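Local structure of bifunctional endo-1,4-beta-xylanase A (Neocallimastix patriciarum, 2VG9) at residues N16-N26 with R50-L59. The protein probably hydrolyses internal beta-1,4-xylosidic bonds of xylan, as a family 11 glycoside hydrolase, here in a loop-swapped mutant form. Sequence-based numbering, arbitrary orientation.
Sequences NDGFSYEIWTN and RGNFLARRGL
Glu22 and Arg56, Trp24 and Leu54, and Asn26 and Asn52 form successive hydrogen-bonded pairs between antiparallel strands 19-26 and 52-59, whose N-to-C directions make an angle of 161°. Arg57 projects from the sheet face that carries Tyr21 and Ile23, long enough to turn its guanidinium edge to the hairpin carbonyls: NE donates almost straight to Ser20 O (2.9 Å, 169°) and NH2 to Phe19 O (3.1 Å), while NH1 donates to Thr39 O, just ahead of strand 40-45. A leucine in its place would probably leave these carbonyls without their side-chain donors and the type I' turn from Asn16 to Phe19 less firmly tied. On that same face, Ile23 CD1 meets the Phe53 ring at CE1 (3.5 Å), small Ala55 packs against Ala42 of strand 40-45, and the Thr25 hydroxyl OG1 gives Asn52 O a second donor (2.6 Å), Asn26 N arriving from the opposite face of the carbonyl plane. The other face is more polar. Glu22 OE1 forms a salt bridge with Arg56 NH1 (3.0 Å), the two flat groups nearly perpendicular, and branched Leu54 serves two neighbours, CD1 covering a guanidinium face and CD2 meeting Trp24 CE3 (3.5 Å). Such two-faced pairing, largely apolar inward, is characteristic of the family 11 beta-jelly roll, whose two sheets pack face to face.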
ATOM      1  N   ASN A  16      -4.144  16.607  -2.706  1.00 11.56           N
ATOM      2  CA  ASN A  16      -5.385  17.248  -3.119  1.00 11.46           C
ATOM      3  C   ASN A  16      -6.516  16.894  -2.150  1.00 11.38           C
ATOM      4  O   ASN A  16      -6.678  15.732  -1.783  1.00 10.70           O
ATOM      5  CB  ASN A  16      -5.826  16.883  -4.553  1.00 10.95           C
ATOM      6  CG  ASN A  16      -6.945  17.837  -5.073  1.00 12.27           C
ATOM      7  OD1 ASN A  16      -8.132  17.487  -5.111  1.00 14.25           O
ATOM      8  ND2 ASN A  16      -6.555  19.038  -5.435  1.00  8.65           N
ATOM      9  N   ASP A  17      -7.285  17.900  -1.732  1.00 11.84           N
ATOM     10  CA  ASP A  17      -8.424  17.678  -0.827  1.00 12.35           C
ATOM     11  C   ASP A  17      -7.963  17.038   0.496  1.00 12.39           C
ATOM     12  O   ASP A  17      -8.750  16.317   1.155  1.00 12.58           O
ATOM     13  CB  ASP A  17      -9.475  16.773  -1.490  1.00 11.83           C
ATOM     14  CG  ASP A  17     -10.403  17.507  -2.476  1.00 14.21           C
ATOM     15  OD1 ASP A  17     -10.370  18.746  -2.640  1.00 16.06           O
ATOM     16  OD2 ASP A  17     -11.239  16.830  -3.081  1.00 12.99           O
ATOM     17  N   GLY A  18      -6.712  17.283   0.890  1.00 11.13           N
ATOM     18  CA  GLY A  18      -6.214  16.754   2.170  1.00 11.98           C
ATOM     19  C   GLY A  18      -5.689  15.323   2.142  1.00 12.20           C
ATOM     20  O   GLY A  18      -5.320  14.767   3.171  1.00 11.74           O
ATOM     21  N   PHE A  19      -5.628  14.736   0.949  1.00 12.90           N
ATOM     22  CA  PHE A  19      -5.114  13.378   0.766  1.00 12.83           C
ATOM     23  C   PHE A  19      -3.960  13.363  -0.217  1.00 12.48           C
ATOM     24  O   PHE A  19      -4.005  14.059  -1.230  1.00 11.81           O
ATOM     25  CB  PHE A  19      -6.237  12.439   0.297  1.00 12.76           C
ATOM     26  CG  PHE A  19      -7.288  12.204   1.332  1.00 14.30           C
ATOM     27  CD1 PHE A  19      -7.077  11.272   2.362  1.00 13.78           C
ATOM     28  CD2 PHE A  19      -8.495  12.901   1.283  1.00 13.13           C
ATOM     29  CE1 PHE A  19      -8.071  11.058   3.320  1.00 15.99           C
ATOM     30  CE2 PHE A  19      -9.483  12.699   2.251  1.00 17.57           C
ATOM     31  CZ  PHE A  19      -9.273  11.790   3.261  1.00 15.94           C
ATOM     32  N   SER A  20      -2.908  12.595   0.077  1.00 12.30           N
ATOM     33  CA  SER A  20      -1.780  12.522  -0.840  1.00 11.26           C
ATOM     34  C   SER A  20      -2.195  11.844  -2.134  1.00 11.40           C
ATOM     35  O   SER A  20      -3.239  11.168  -2.194  1.00 10.26           O
ATOM     36  CB  SER A  20      -0.601  11.732  -0.221  1.00 12.02           C
ATOM     37  OG  SER A  20      -0.936  10.357  -0.037  1.00 12.76           O
ATOM     38  N   TYR A  21      -1.369  12.013  -3.161  1.00 11.65           N
ATOM     39  CA  TYR A  21      -1.395  11.143  -4.326  1.00 12.21           C
ATOM     40  C   TYR A  21       0.054  10.912  -4.779  1.00 12.88           C
ATOM     41  O   TYR A  21       0.915  11.771  -4.593  1.00 12.45           O
ATOM     42  CB  TYR A  21      -2.289  11.703  -5.459  1.00 12.13           C
ATOM     43  CG  TYR A  21      -1.753  12.965  -6.127  1.00 14.59           C
ATOM     44  CD1 TYR A  21      -0.806  12.895  -7.159  1.00 13.60           C
ATOM     45  CD2 TYR A  21      -2.218  14.229  -5.745  1.00 11.98           C
ATOM     46  CE1 TYR A  21      -0.285  14.070  -7.767  1.00 13.98           C
ATOM     47  CE2 TYR A  21      -1.709  15.419  -6.346  1.00 13.95           C
ATOM     48  CZ  TYR A  21      -0.758  15.326  -7.346  1.00 14.92           C
ATOM     49  OH  TYR A  21      -0.285  16.478  -7.939  1.00 15.20           O
ATOM     50  N   GLU A  22       0.312   9.742  -5.348  1.00 12.99           N
ATOM     51  CA  GLU A  22       1.627   9.392  -5.865  1.00 15.48           C
ATOM     52  C   GLU A  22       1.445   8.347  -6.974  1.00 14.08           C
ATOM     53  O   GLU A  22       0.752   7.339  -6.778  1.00 13.05           O
ATOM     54  CB  GLU A  22       2.519   8.834  -4.738  1.00 15.18           C
ATOM     55  CG  GLU A  22       3.811   8.182  -5.257  1.00 18.99           C
ATOM     56  CD  GLU A  22       4.840   7.943  -4.155  1.00 21.16           C
ATOM     57  OE1 GLU A  22       4.456   7.445  -3.065  1.00 26.09           O
ATOM     58  OE2 GLU A  22       6.051   8.233  -4.400  1.00 29.22           O
ATOM     59  N   ILE A  23       2.045   8.616  -8.133  1.00 13.71           N
ATOM     60  CA  ILE A  23       2.146   7.631  -9.226  1.00 13.19           C
ATOM     61  C   ILE A  23       3.620   7.564  -9.639  1.00 13.55           C
ATOM     62  O   ILE A  23       4.303   8.605  -9.669  1.00 12.81           O
ATOM     63  CB  ILE A  23       1.217   7.996 -10.431  1.00 13.67           C
ATOM     64  CG1 ILE A  23       1.325   6.922 -11.520  1.00 12.87           C
ATOM     65  CG2 ILE A  23       1.461   9.511 -10.911  1.00 12.57           C
ATOM     66  CD1 ILE A  23       0.368   7.011 -12.632  1.00  8.99           C
ATOM     67  N   TRP A  24       4.119   6.353  -9.915  1.00 11.84           N
ATOM     68  CA  TRP A  24       5.522   6.164 -10.274  1.00 12.38           C
ATOM     69  C   TRP A  24       5.646   4.948 -11.179  1.00 12.57           C
ATOM     70  O   TRP A  24       4.830   4.008 -11.104  1.00 11.46           O
ATOM     71  CB  TRP A  24       6.382   6.025  -9.003  1.00 12.86           C
ATOM     72  CG  TRP A  24       7.775   5.501  -9.220  1.00 14.90           C
ATOM     73  CD1 TRP A  24       8.931   6.225  -9.353  1.00 15.28           C
ATOM     74  CD2 TRP A  24       8.154   4.121  -9.320  1.00 13.92           C
ATOM     75  NE1 TRP A  24       9.994   5.380  -9.553  1.00 17.97           N
ATOM     76  CE2 TRP A  24       9.542   4.083  -9.524  1.00 17.02           C
ATOM     77  CE3 TRP A  24       7.446   2.923  -9.275  1.00 14.55           C
ATOM     78  CZ2 TRP A  24      10.237   2.884  -9.664  1.00 16.46           C
ATOM     79  CZ3 TRP A  24       8.129   1.743  -9.421  1.00 13.94           C
ATOM     80  CH2 TRP A  24       9.514   1.731  -9.618  1.00 14.91           C
ATOM     81  N   THR A  25       6.652   4.967 -12.052  1.00 13.56           N
ATOM     82  CA  THR A  25       6.988   3.777 -12.842  1.00 13.75           C
ATOM     83  C   THR A  25       8.489   3.666 -13.060  1.00 14.41           C
ATOM     84  O   THR A  25       9.214   4.641 -12.990  1.00 13.24           O
ATOM     85  CB  THR A  25       6.218   3.699 -14.199  1.00 14.41           C
ATOM     86  OG1 THR A  25       6.378   2.379 -14.764  1.00 14.98           O
ATOM     87  CG2 THR A  25       6.729   4.778 -15.179  1.00 12.33           C
ATOM     88  N   ASN A  26       8.957   2.440 -13.232  1.00 16.30           N
ATOM     89  CA  ASN A  26      10.249   2.195 -13.820  1.00 17.48           C
ATOM     90  C   ASN A  26       9.980   1.271 -14.980  1.00 18.48           C
ATOM     91  O   ASN A  26       9.620   0.096 -14.782  1.00 18.56           O
ATOM     92  CB  ASN A  26      11.193   1.517 -12.838  1.00 18.48           C
ATOM     93  CG  ASN A  26      12.556   1.287 -13.435  1.00 22.40           C
ATOM     94  OD1 ASN A  26      13.378   2.191 -13.455  1.00 26.93           O
ATOM     95  ND2 ASN A  26      12.802   0.076 -13.929  1.00 27.49           N
ATOM     96  N   ARG A  50      10.971  -6.466 -16.082  1.00 18.49           N
ATOM     97  CA  ARG A  50      11.173  -5.516 -14.990  1.00 18.00           C
ATOM     98  C   ARG A  50      10.261  -4.280 -14.987  1.00 16.54           C
ATOM     99  O   ARG A  50      10.544  -3.300 -14.270  1.00 14.84           O
ATOM    100  CB  ARG A  50      12.656  -5.124 -14.843  1.00 19.67           C
ATOM    101  CG  ARG A  50      13.551  -6.339 -14.516  1.00 23.59           C
ATOM    102  CD  ARG A  50      14.892  -5.957 -13.900  1.00 32.57           C
ATOM    103  NE  ARG A  50      14.777  -5.453 -12.521  1.00 37.61           N
ATOM    104  CZ  ARG A  50      14.701  -6.205 -11.419  1.00 39.12           C
ATOM    105  NH1 ARG A  50      14.684  -7.544 -11.493  1.00 40.23           N
ATOM    106  NH2 ARG A  50      14.618  -5.611 -10.231  1.00 38.91           N
ATOM    107  N   GLY A  51       9.164  -4.329 -15.756  1.00 14.72           N
ATOM    108  CA  GLY A  51       8.138  -3.280 -15.677  1.00 13.85           C
ATOM    109  C   GLY A  51       7.603  -3.163 -14.259  1.00 13.28           C
ATOM    110  O   GLY A  51       7.250  -4.173 -13.627  1.00 13.26           O
ATOM    111  N   ASN A  52       7.524  -1.932 -13.756  1.00 13.29           N
ATOM    112  CA  ASN A  52       7.099  -1.670 -12.383  1.00 13.51           C
ATOM    113  C   ASN A  52       6.278  -0.372 -12.305  1.00 13.13           C
ATOM    114  O   ASN A  52       6.679   0.665 -12.867  1.00 12.87           O
ATOM    115  CB  ASN A  52       8.331  -1.641 -11.445  1.00 14.39           C
ATOM    116  CG  ASN A  52       7.980  -1.850  -9.980  1.00 16.16           C
ATOM    117  OD1 ASN A  52       6.823  -2.113  -9.623  1.00 18.97           O
ATOM    118  ND2 ASN A  52       8.997  -1.755  -9.112  1.00 19.62           N
ATOM    119  N   PHE A  53       5.120  -0.438 -11.643  1.00 12.70           N
ATOM    120  CA  PHE A  53       4.153   0.676 -11.586  1.00 12.98           C
ATOM    121  C   PHE A  53       3.526   0.735 -10.208  1.00 13.59           C
ATOM    122  O   PHE A  53       3.241  -0.318  -9.596  1.00 13.58           O
ATOM    123  CB  PHE A  53       3.020   0.469 -12.621  1.00 12.22           C
ATOM    124  CG  PHE A  53       1.948   1.532 -12.601  1.00 12.15           C
ATOM    125  CD1 PHE A  53       2.121   2.729 -13.299  1.00 12.21           C
ATOM    126  CD2 PHE A  53       0.757   1.338 -11.898  1.00 11.33           C
ATOM    127  CE1 PHE A  53       1.128   3.705 -13.295  1.00 12.13           C
ATOM    128  CE2 PHE A  53      -0.246   2.321 -11.880  1.00 10.75           C
ATOM    129  CZ  PHE A  53      -0.055   3.504 -12.596  1.00  9.27           C
ATOM    130  N   LEU A  54       3.257   1.956  -9.734  1.00 13.14           N
ATOM    131  CA  LEU A  54       2.448   2.114  -8.524  1.00 13.23           C
ATOM    132  C   LEU A  54       1.574   3.357  -8.629  1.00 13.24           C
ATOM    133  O   LEU A  54       1.979   4.348  -9.250  1.00 12.01           O
ATOM    134  CB  LEU A  54       3.345   2.170  -7.276  1.00 13.68           C
ATOM    135  CG  LEU A  54       4.275   3.366  -7.068  1.00 11.38           C
ATOM    136  CD1 LEU A  54       3.594   4.548  -6.313  1.00 12.95           C
ATOM    137  CD2 LEU A  54       5.572   2.909  -6.331  1.00 12.72           C
ATOM    138  N   ALA A  55       0.377   3.284  -8.035  1.00 12.55           N
ATOM    139  CA  ALA A  55      -0.509   4.462  -7.845  1.00 12.00           C
ATOM    140  C   ALA A  55      -1.208   4.366  -6.491  1.00 11.18           C
ATOM    141  O   ALA A  55      -1.843   3.345  -6.157  1.00 11.68           O
ATOM    142  CB  ALA A  55      -1.550   4.596  -8.982  1.00 10.65           C
ATOM    143  N   ARG A  56      -1.112   5.424  -5.714  1.00  9.64           N
ATOM    144  CA  ARG A  56      -1.625   5.381  -4.350  1.00  9.96           C
ATOM    145  C   ARG A  56      -2.050   6.746  -3.861  1.00  9.08           C
ATOM    146  O   ARG A  56      -1.479   7.775  -4.250  1.00  9.25           O
ATOM    147  CB  ARG A  56      -0.575   4.814  -3.414  1.00  9.52           C
ATOM    148  CG  ARG A  56       0.721   5.535  -3.457  1.00 12.34           C
ATOM    149  CD  ARG A  56       1.693   5.059  -2.361  1.00 17.70           C
ATOM    150  NE  ARG A  56       2.308   3.778  -2.695  1.00 19.65           N
ATOM    151  CZ  ARG A  56       3.611   3.543  -2.783  1.00 15.77           C
ATOM    152  NH1 ARG A  56       4.510   4.499  -2.567  1.00 16.79           N
ATOM    153  NH2 ARG A  56       4.007   2.329  -3.094  1.00 14.27           N
ATOM    154  N   ARG A  57      -3.049   6.735  -2.999  1.00  9.95           N
ATOM    155  CA  ARG A  57      -3.569   7.935  -2.337  1.00 10.02           C
ATOM    156  C   ARG A  57      -3.839   7.628  -0.880  1.00 11.06           C
ATOM    157  O   ARG A  57      -4.337   6.534  -0.548  1.00 11.29           O
ATOM    158  CB  ARG A  57      -4.874   8.381  -3.000  1.00  9.57           C
ATOM    159  CG  ARG A  57      -4.646   8.984  -4.414  1.00  8.98           C
ATOM    160  CD  ARG A  57      -5.726   9.957  -4.735  1.00  8.07           C
ATOM    161  NE  ARG A  57      -5.500  11.226  -4.049  1.00 11.45           N
ATOM    162  CZ  ARG A  57      -6.304  12.281  -4.142  1.00 10.00           C
ATOM    163  NH1 ARG A  57      -7.412  12.218  -4.886  1.00  7.41           N
ATOM    164  NH2 ARG A  57      -5.999  13.402  -3.492  1.00 13.51           N
ATOM    165  N   GLY A  58      -3.545   8.577   0.008  1.00 11.55           N
ATOM    166  CA  GLY A  58      -3.734   8.293   1.442  1.00 11.34           C
ATOM    167  C   GLY A  58      -3.646   9.491   2.355  1.00 12.50           C
ATOM    168  O   GLY A  58      -3.563  10.629   1.904  1.00 10.85           O
ATOM    169  N   LEU A  59      -3.630   9.204   3.656  1.00 12.63           N
ATOM    170  CA  LEU A  59      -3.669  10.219   4.684  1.00 14.40           C
ATOM    171  C   LEU A  59      -2.297  10.197   5.334  1.00 14.85           C
ATOM    172  O   LEU A  59      -1.877   9.141   5.822  1.00 14.50           O
ATOM    173  CB  LEU A  59      -4.786   9.912   5.718  1.00 13.69           C
ATOM    174  CG  LEU A  59      -5.011  11.005   6.772  1.00 15.57           C
ATOM    175  CD1 LEU A  59      -5.338  12.339   6.091  1.00 17.36           C
ATOM    176  CD2 LEU A  59      -6.151  10.610   7.731  1.00 16.26           C
TER
HETATM  177  O   HOH W   1       0.009   9.014  -2.027  1.00 17.76           O
HETATM  178  O   HOH W   2      12.196  -2.292 -12.537  1.00 23.63           O